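PDB 3GPI: NAD-dependent epimerase/dehydratase from Methylobacillus flagellatus KT, which is of unknown function but probably binds a nicotinamide dinucleotide, as extended short-chain dehydrogenases of the epimerase/dehydratase family do. Local coordinates for residues 11-16 against 160-165; 173-178 against 222-227. All coordinates share one frame; numbering follows the deposited sequence. Where two conformers were deposited one is given.

Interaction 1 (11-16 against 160-165)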
loop_
_atom_site.group_PDB
_atom_site.type_symbol
_atom_site.label_atom_id
_atom_site.label_comp_id
_atom_site.label_asym_id
_atom_site.label_seq_id
_atom_site.Cartn_x
_atom_site.Cartn_y
_atom_site.Cartn_z
ATOM N N CYS A 11 -8.851 -5.138 -6.529
ATOM C CA CYS A 11 -9.675 -5.426 -5.361
ATOM C C CYS A 11 -9.064 -6.474 -4.446
ATOM O O CYS A 11 -9.735 -7.399 -3.963
ATOM C CB CYS A 11 -11.079 -5.856 -5.774
ATOM S SG CYS A 11 -12.011 -4.544 -6.609
ATOM N N GLY A 12 -7.770 -6.329 -4.209
ATOM C CA GLY A 12 -7.159 -7.056 -3.112
ATOM C C GLY A 12 -7.552 -6.454 -1.774
ATOM O O GLY A 12 -8.507 -5.650 -1.648
ATOM N N ASP A 13 -6.819 -6.811 -0.739
ATOM C CA ASP A 13 -7.290 -6.463 0.598
ATOM C C ASP A 13 -7.291 -4.948 0.843
ATOM O O ASP A 13 -8.175 -4.409 1.514
ATOM C CB ASP A 13 -6.540 -7.216 1.695
ATOM C CG ASP A 13 -5.015 -6.925 1.735
ATOM O OD1 ASP A 13 -4.432 -6.302 0.811
ATOM O OD2 ASP A 13 -4.415 -7.352 2.752
ATOM N N LEU A 14 -6.296 -4.257 0.307
ATOM C CA LEU A 14 -6.222 -2.821 0.501
ATOM C C LEU A 14 -7.391 -2.148 -0.205
ATOM O O LEU A 14 -8.079 -1.312 0.396
ATOM C CB LEU A 14 -4.890 -2.301 -0.052
ATOM C CG LEU A 14 -4.779 -0.795 -0.102
ATOM C CD1 LEU A 14 -4.799 -0.160 1.251
ATOM C CD2 LEU A 14 -3.539 -0.358 -0.860
ATOM N N GLY A 15 -7.642 -2.539 -1.454
ATOM C CA GLY A 15 -8.754 -1.932 -2.213
ATOM C C GLY A 15 -10.096 -2.212 -1.570
ATOM O O GLY A 15 -10.973 -1.353 -1.582
ATOM N N LEU A 16 -10.265 -3.399 -0.993
ATOM C CA LEU A 16 -11.516 -3.732 -0.334
ATOM C C LEU A 16 -11.738 -2.946 0.931
ATOM O O LEU A 16 -12.845 -2.469 1.190
ATOM C CB LEU A 16 -11.648 -5.230 -0.071
ATOM C CG LEU A 16 -11.842 -6.034 -1.349
ATOM C CD1 LEU A 16 -11.556 -7.529 -1.159
ATOM C CD2 LEU A 16 -13.303 -5.809 -1.774
ATOM N N PRO A 160 -4.789 -8.171 8.793
ATOM C CA PRO A 160 -5.469 -9.464 8.625
ATOM C C PRO A 160 -5.113 -10.103 7.282
ATOM O O PRO A 160 -5.001 -9.413 6.270
ATOM C CB PRO A 160 -6.959 -9.069 8.710
ATOM C CG PRO A 160 -6.945 -7.801 9.522
ATOM C CD PRO A 160 -5.738 -7.067 8.959
ATOM N N GLY A 161 -4.845 -11.402 7.257
ATOM C CA GLY A 161 -4.407 -12.037 6.012
ATOM C C GLY A 161 -3.010 -11.712 5.494
ATOM O O GLY A 161 -2.605 -12.201 4.425
ATOM N N ARG A 162 -2.268 -10.894 6.262
ATOM C CA ARG A 162 -0.840 -10.608 6.025
ATOM C C ARG A 162 -0.090 -10.748 7.339
ATOM O O ARG A 162 0.438 -9.777 7.898
ATOM C CB ARG A 162 -0.643 -9.223 5.429
ATOM C CG ARG A 162 -1.106 -9.136 3.992
ATOM C CD ARG A 162 -1.062 -7.712 3.598
ATOM N NE ARG A 162 -1.678 -7.416 2.316
ATOM C CZ ARG A 162 -1.020 -7.273 1.173
ATOM N NH1 ARG A 162 0.300 -7.467 1.105
ATOM N NH2 ARG A 162 -1.695 -6.957 0.076
ATOM N N LEU A 163 -0.071 -11.984 7.826
ATOM C CA LEU A 163 0.496 -12.324 9.123
ATOM C C LEU A 163 1.819 -13.091 9.033
ATOM O O LEU A 163 2.225 -13.755 10.016
ATOM C CB LEU A 163 -0.514 -13.162 9.937
ATOM C CG LEU A 163 -1.881 -12.498 10.136
ATOM C CD1 LEU A 163 -2.829 -13.488 10.834
ATOM C CD2 LEU A 163 -1.830 -11.203 10.930
ATOM N N ARG A 164 2.524 -12.990 7.899
ATOM C CA ARG A 164 3.814 -13.680 7.748
ATOM C C ARG A 164 4.793 -13.446 8.905
ATOM O O ARG A 164 5.465 -14.379 9.326
ATOM C CB ARG A 164 4.524 -13.389 6.437
ATOM C CG ARG A 164 5.647 -14.372 6.196
ATOM C CD ARG A 164 6.303 -14.205 4.846
ATOM N NE ARG A 164 7.702 -14.628 4.924
ATOM C CZ ARG A 164 8.138 -15.870 4.732
ATOM N NH1 ARG A 164 7.290 -16.843 4.427
ATOM N NH2 ARG A 164 9.440 -16.131 4.823
ATOM N N MET A 165 4.915 -12.226 9.424
ATOM C CA MET A 165 5.889 -11.967 10.483
ATOM C C MET A 165 5.508 -12.723 11.757
ATOM O O MET A 165 6.374 -13.196 12.510
ATOM C CB MET A 165 6.003 -10.463 10.799
ATOM C CG MET A 165 6.841 -9.615 9.804
ATOM S SD MET A 165 8.553 -10.163 9.477
ATOM C CE MET A 165 8.192 -11.151 8.045
HETATM O O HOH W 1 -4.001 -7.091 5.392
HETATM O O HOH W 2 -5.356 -10.024 3.317
HETATM O O HOH W 3 -6.466 -8.354 4.520
#

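Interaction 2 (173-178 against 222-227)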
loop_
_atom_site.group_PDB
_atom_site.type_symbol
_atom_site.label_atom_id
_atom_site.label_comp_id
_atom_site.label_asym_id
_atom_site.label_seq_id
_atom_site.Cartn_x
_atom_site.Cartn_y
_atom_site.Cartn_z
ATOM N N GLU A 173 14.622 -20.813 14.191
ATOM C CA GLU A 173 15.615 -21.423 13.301
ATOM C C GLU A 173 15.510 -20.953 11.832
ATOM O O GLU A 173 16.473 -21.065 11.069
ATOM C CB GLU A 173 15.576 -22.967 13.401
ATOM N N GLN A 174 14.375 -20.379 11.452
ATOM C CA GLN A 174 14.174 -19.894 10.079
ATOM C C GLN A 174 14.337 -18.384 9.939
ATOM O O GLN A 174 14.011 -17.813 8.902
ATOM C CB GLN A 174 12.795 -20.325 9.535
ATOM C CG GLN A 174 12.570 -21.838 9.599
ATOM C CD GLN A 174 11.250 -22.279 8.992
ATOM O OE1 GLN A 174 10.897 -21.884 7.874
ATOM N NE2 GLN A 174 10.532 -23.144 9.707
ATOM N N TRP A 175 14.799 -17.718 11.002
ATOM C CA TRP A 175 15.019 -16.277 10.905
ATOM C C TRP A 175 16.151 -15.944 9.938
ATOM O O TRP A 175 17.096 -16.720 9.803
ATOM C CB TRP A 175 15.240 -15.672 12.305
ATOM C CG TRP A 175 14.029 -15.771 13.194
ATOM C CD1 TRP A 175 12.790 -16.234 12.849
ATOM C CD2 TRP A 175 13.941 -15.350 14.559
ATOM N NE1 TRP A 175 11.941 -16.142 13.918
ATOM C CE2 TRP A 175 12.615 -15.600 14.981
ATOM C CE3 TRP A 175 14.858 -14.791 15.473
ATOM C CZ2 TRP A 175 12.180 -15.326 16.292
ATOM C CZ3 TRP A 175 14.413 -14.502 16.769
ATOM C CH2 TRP A 175 13.092 -14.782 17.161
ATOM N N PRO A 176 16.042 -14.814 9.226
ATOM C CA PRO A 176 17.076 -14.501 8.204
ATOM C C PRO A 176 18.436 -14.246 8.846
ATOM O O PRO A 176 18.514 -13.836 10.010
ATOM C CB PRO A 176 16.545 -13.219 7.545
ATOM C CG PRO A 176 15.676 -12.581 8.627
ATOM C CD PRO A 176 15.019 -13.751 9.315
ATOM N N ALA A 177 19.526 -14.517 8.130
ATOM C CA ALA A 177 20.849 -14.264 8.676
ATOM C C ALA A 177 21.103 -12.762 8.837
ATOM O O ALA A 177 21.710 -12.334 9.802
ATOM C CB ALA A 177 21.930 -14.899 7.763
ATOM N N ARG A 178 20.653 -11.990 7.870
ATOM C CA ARG A 178 20.912 -10.552 7.840
ATOM C C ARG A 178 19.832 -9.825 8.625
ATOM O O ARG A 178 18.647 -10.093 8.418
ATOM C CB ARG A 178 20.896 -10.058 6.410
ATOM C CG ARG A 178 21.503 -8.713 6.281
ATOM C CD ARG A 178 20.680 -7.910 5.365
ATOM N NE ARG A 178 21.507 -7.187 4.435
ATOM C CZ ARG A 178 21.058 -6.576 3.346
ATOM N NH1 ARG A 178 19.758 -6.569 3.040
ATOM N NH2 ARG A 178 21.923 -5.953 2.575
ATOM N N ASP A 222 14.637 -7.523 15.733
ATOM C CA ASP A 222 13.925 -6.956 16.861
ATOM C C ASP A 222 12.426 -7.216 16.751
ATOM O O ASP A 222 11.763 -7.489 17.751
ATOM C CB ASP A 222 14.164 -5.449 16.969
ATOM C CG ASP A 222 15.565 -5.094 17.452
ATOM O OD1 ASP A 222 16.325 -5.990 17.876
ATOM O OD2 ASP A 222 15.867 -3.895 17.377
ATOM N N LEU A 223 11.880 -7.147 15.548
ATOM C CA LEU A 223 10.463 -7.419 15.357
ATOM C C LEU A 223 10.173 -8.894 15.629
ATOM O O LEU A 223 9.222 -9.204 16.336
ATOM C CB LEU A 223 10.066 -7.047 13.920
ATOM C CG LEU A 223 8.618 -7.366 13.584
ATOM C CD1 LEU A 223 7.608 -6.641 14.510
ATOM C CD2 LEU A 223 8.302 -7.013 12.150
ATOM N N LEU A 224 11.012 -9.775 15.097
ATOM C CA LEU A 224 10.813 -11.219 15.284
ATOM C C LEU A 224 10.913 -11.595 16.754
ATOM O O LEU A 224 10.080 -12.353 17.212
ATOM C CB LEU A 224 11.789 -12.003 14.422
ATOM C CG LEU A 224 11.534 -11.958 12.935
ATOM C CD1 LEU A 224 12.800 -12.437 12.201
ATOM C CD2 LEU A 224 10.285 -12.788 12.560
ATOM N N ARG A 225 11.874 -11.025 17.488
ATOM C CA ARG A 225 11.969 -11.340 18.915
ATOM C C ARG A 225 10.781 -10.801 19.686
ATOM O O ARG A 225 10.312 -11.469 20.588
ATOM C CB ARG A 225 13.267 -10.801 19.490
ATOM C CG ARG A 225 14.480 -11.612 19.082
ATOM C CD ARG A 225 15.697 -10.990 19.669
ATOM N NE ARG A 225 16.857 -11.832 19.457
ATOM C CZ ARG A 225 17.893 -11.837 20.290
ATOM N NH1 ARG A 225 17.873 -11.092 21.399
ATOM N NH2 ARG A 225 18.929 -12.615 20.006
ATOM N N TRP A 226 10.301 -9.596 19.340
ATOM C CA TRP A 226 9.150 -9.010 20.053
ATOM C C TRP A 226 7.933 -9.922 19.810
ATOM O O TRP A 226 7.149 -10.245 20.741
ATOM C CB TRP A 226 8.924 -7.579 19.479
ATOM C CG TRP A 226 7.845 -6.787 20.230
ATOM C CD1 TRP A 226 8.056 -5.910 21.260
ATOM C CD2 TRP A 226 6.444 -6.788 19.983
ATOM N NE1 TRP A 226 6.870 -5.377 21.672
ATOM C CE2 TRP A 226 5.860 -5.892 20.905
ATOM C CE3 TRP A 226 5.621 -7.434 19.058
ATOM C CZ2 TRP A 226 4.478 -5.640 20.941
ATOM C CZ3 TRP A 226 4.243 -7.181 19.080
ATOM C CH2 TRP A 226 3.686 -6.298 20.040
ATOM N N LEU A 227 7.747 -10.341 18.558
ATOM C CA LEU A 227 6.649 -11.222 18.215
ATOM C C LEU A 227 6.772 -12.616 18.861
ATOM O O LEU A 227 5.769 -13.226 19.260
ATOM C CB LEU A 227 6.545 -11.347 16.710
ATOM C CG LEU A 227 5.978 -10.103 16.002
ATOM C CD1 LEU A 227 6.112 -10.224 14.518
ATOM C CD2 LEU A 227 4.511 -9.824 16.427
#

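Interaction 1 (11-16 against 160-165)
D13 and R162 meet in a side-on salt bridge that shows how the first turn of a helix and a loop of a Rossmann-type domain can be joined by an ion pair. The arginine offers NE and NH2 together, one to each carboxylate oxygen: NE reaches OD2 of D13 at 2.8 Å and NH2 reaches OD1 of D13 at 2.9 Å. Both bonds are fairly straight, and both oxygens are met on their syn side. The carboxylate lies at the guanidinium edge, the two planes only 25° apart, and this double grip fixes the rotation of both groups. D13 reaches this edge with CG set between its own backbone N and carbonyl carbon (chi1 61°), a turn that also lets OD1 take a weak bond from the L14 backbone N. R162 reaches the carboxylate on a chain extended from CG to NE, which brings NE and NH2 edge-on to it.

Beside this compact pair the contact is loose and wet. OD2 of D13 and the carbonyl O of P160 are 4.1 Å apart, and a water lying 2.7 Å from each bridges them. The side chains of D13 and P160 also touch R187 of helix 187-201. G12 is the N-cap of helix 13-24 and, with G15, is consistent with the glycine-rich dinucleotide-binding loop of the family. The chemistry is that of a surface charge pair: D13 stands at the first turn of its helix, where the helix end would favour a negative group, and R162 probably strengthens that preference while water also reaches OD2.

Interaction 2 (173-178 against 222-227)
W175 lays its indole over L224 of helix 220-230, an instance of a loop joined to a helix in which a large aromatic residue makes most of the contact. The segment 173-178 leaves a 3-10 turn that ends at Q174, and the contact begins at W175, whose first torsion (chi1 -65°) turns the indole onto L224. CD1 of L224 sits over the five-membered ring, 3.8 Å from its centroid and 14° off the normal, a CH-pi contact. CB of L224 covers the same indole nearer its middle, 3.7 Å from CE2 of W175, so the leucine lies along the ring system rather than touching it at one point, and the two side chains run antiparallel. Farther out, the six-membered ring reaches R225, whose CG lies 3.7 Å from CZ3 of W175; the arginine chain crosses the tryptophan at about a right angle and touches it with its aliphatic part, while NH1 bonds to the carbonyl O of G238.

P176 follows and adds a smaller touch. CD of the P176 ring meets CD1 of L224 at 3.9 Å, so that this one methyl lies against both the indole and the proline ring. The P176 carbonyl O is hydrogen-bonded to NE2 of H221, a second tie to the same helix. No hydrogen bond joins the two segments directly; the indole NE1 gives its hydrogen to the carbonyl O of Q168. Adhesion here is therefore apolar and dispersive, with NE1 of W175 and NH1 of R225 served by backbone carbonyls outside the two segments.

The two contacts illustrate different chemistries arranged in series along the chain, interaction 1 closing before interaction 2 opens, with centres about 21 Å apart. They nevertheless touch through M165: its carbonyl O lies 3.6 Å from CD1 of L227 and 3.9 Å from CD2 of L224. Helix 164-168 thus leads from the loop that carries R162 to the buried side of helix 220-230. The centre of interaction 1 lies about 10 Å from that of the chain, on the probable dinucleotide-binding loop, whereas the centre of interaction 2 lies about 23 Å from it, on the part of the molecule that in this family usually carries substrate specificity.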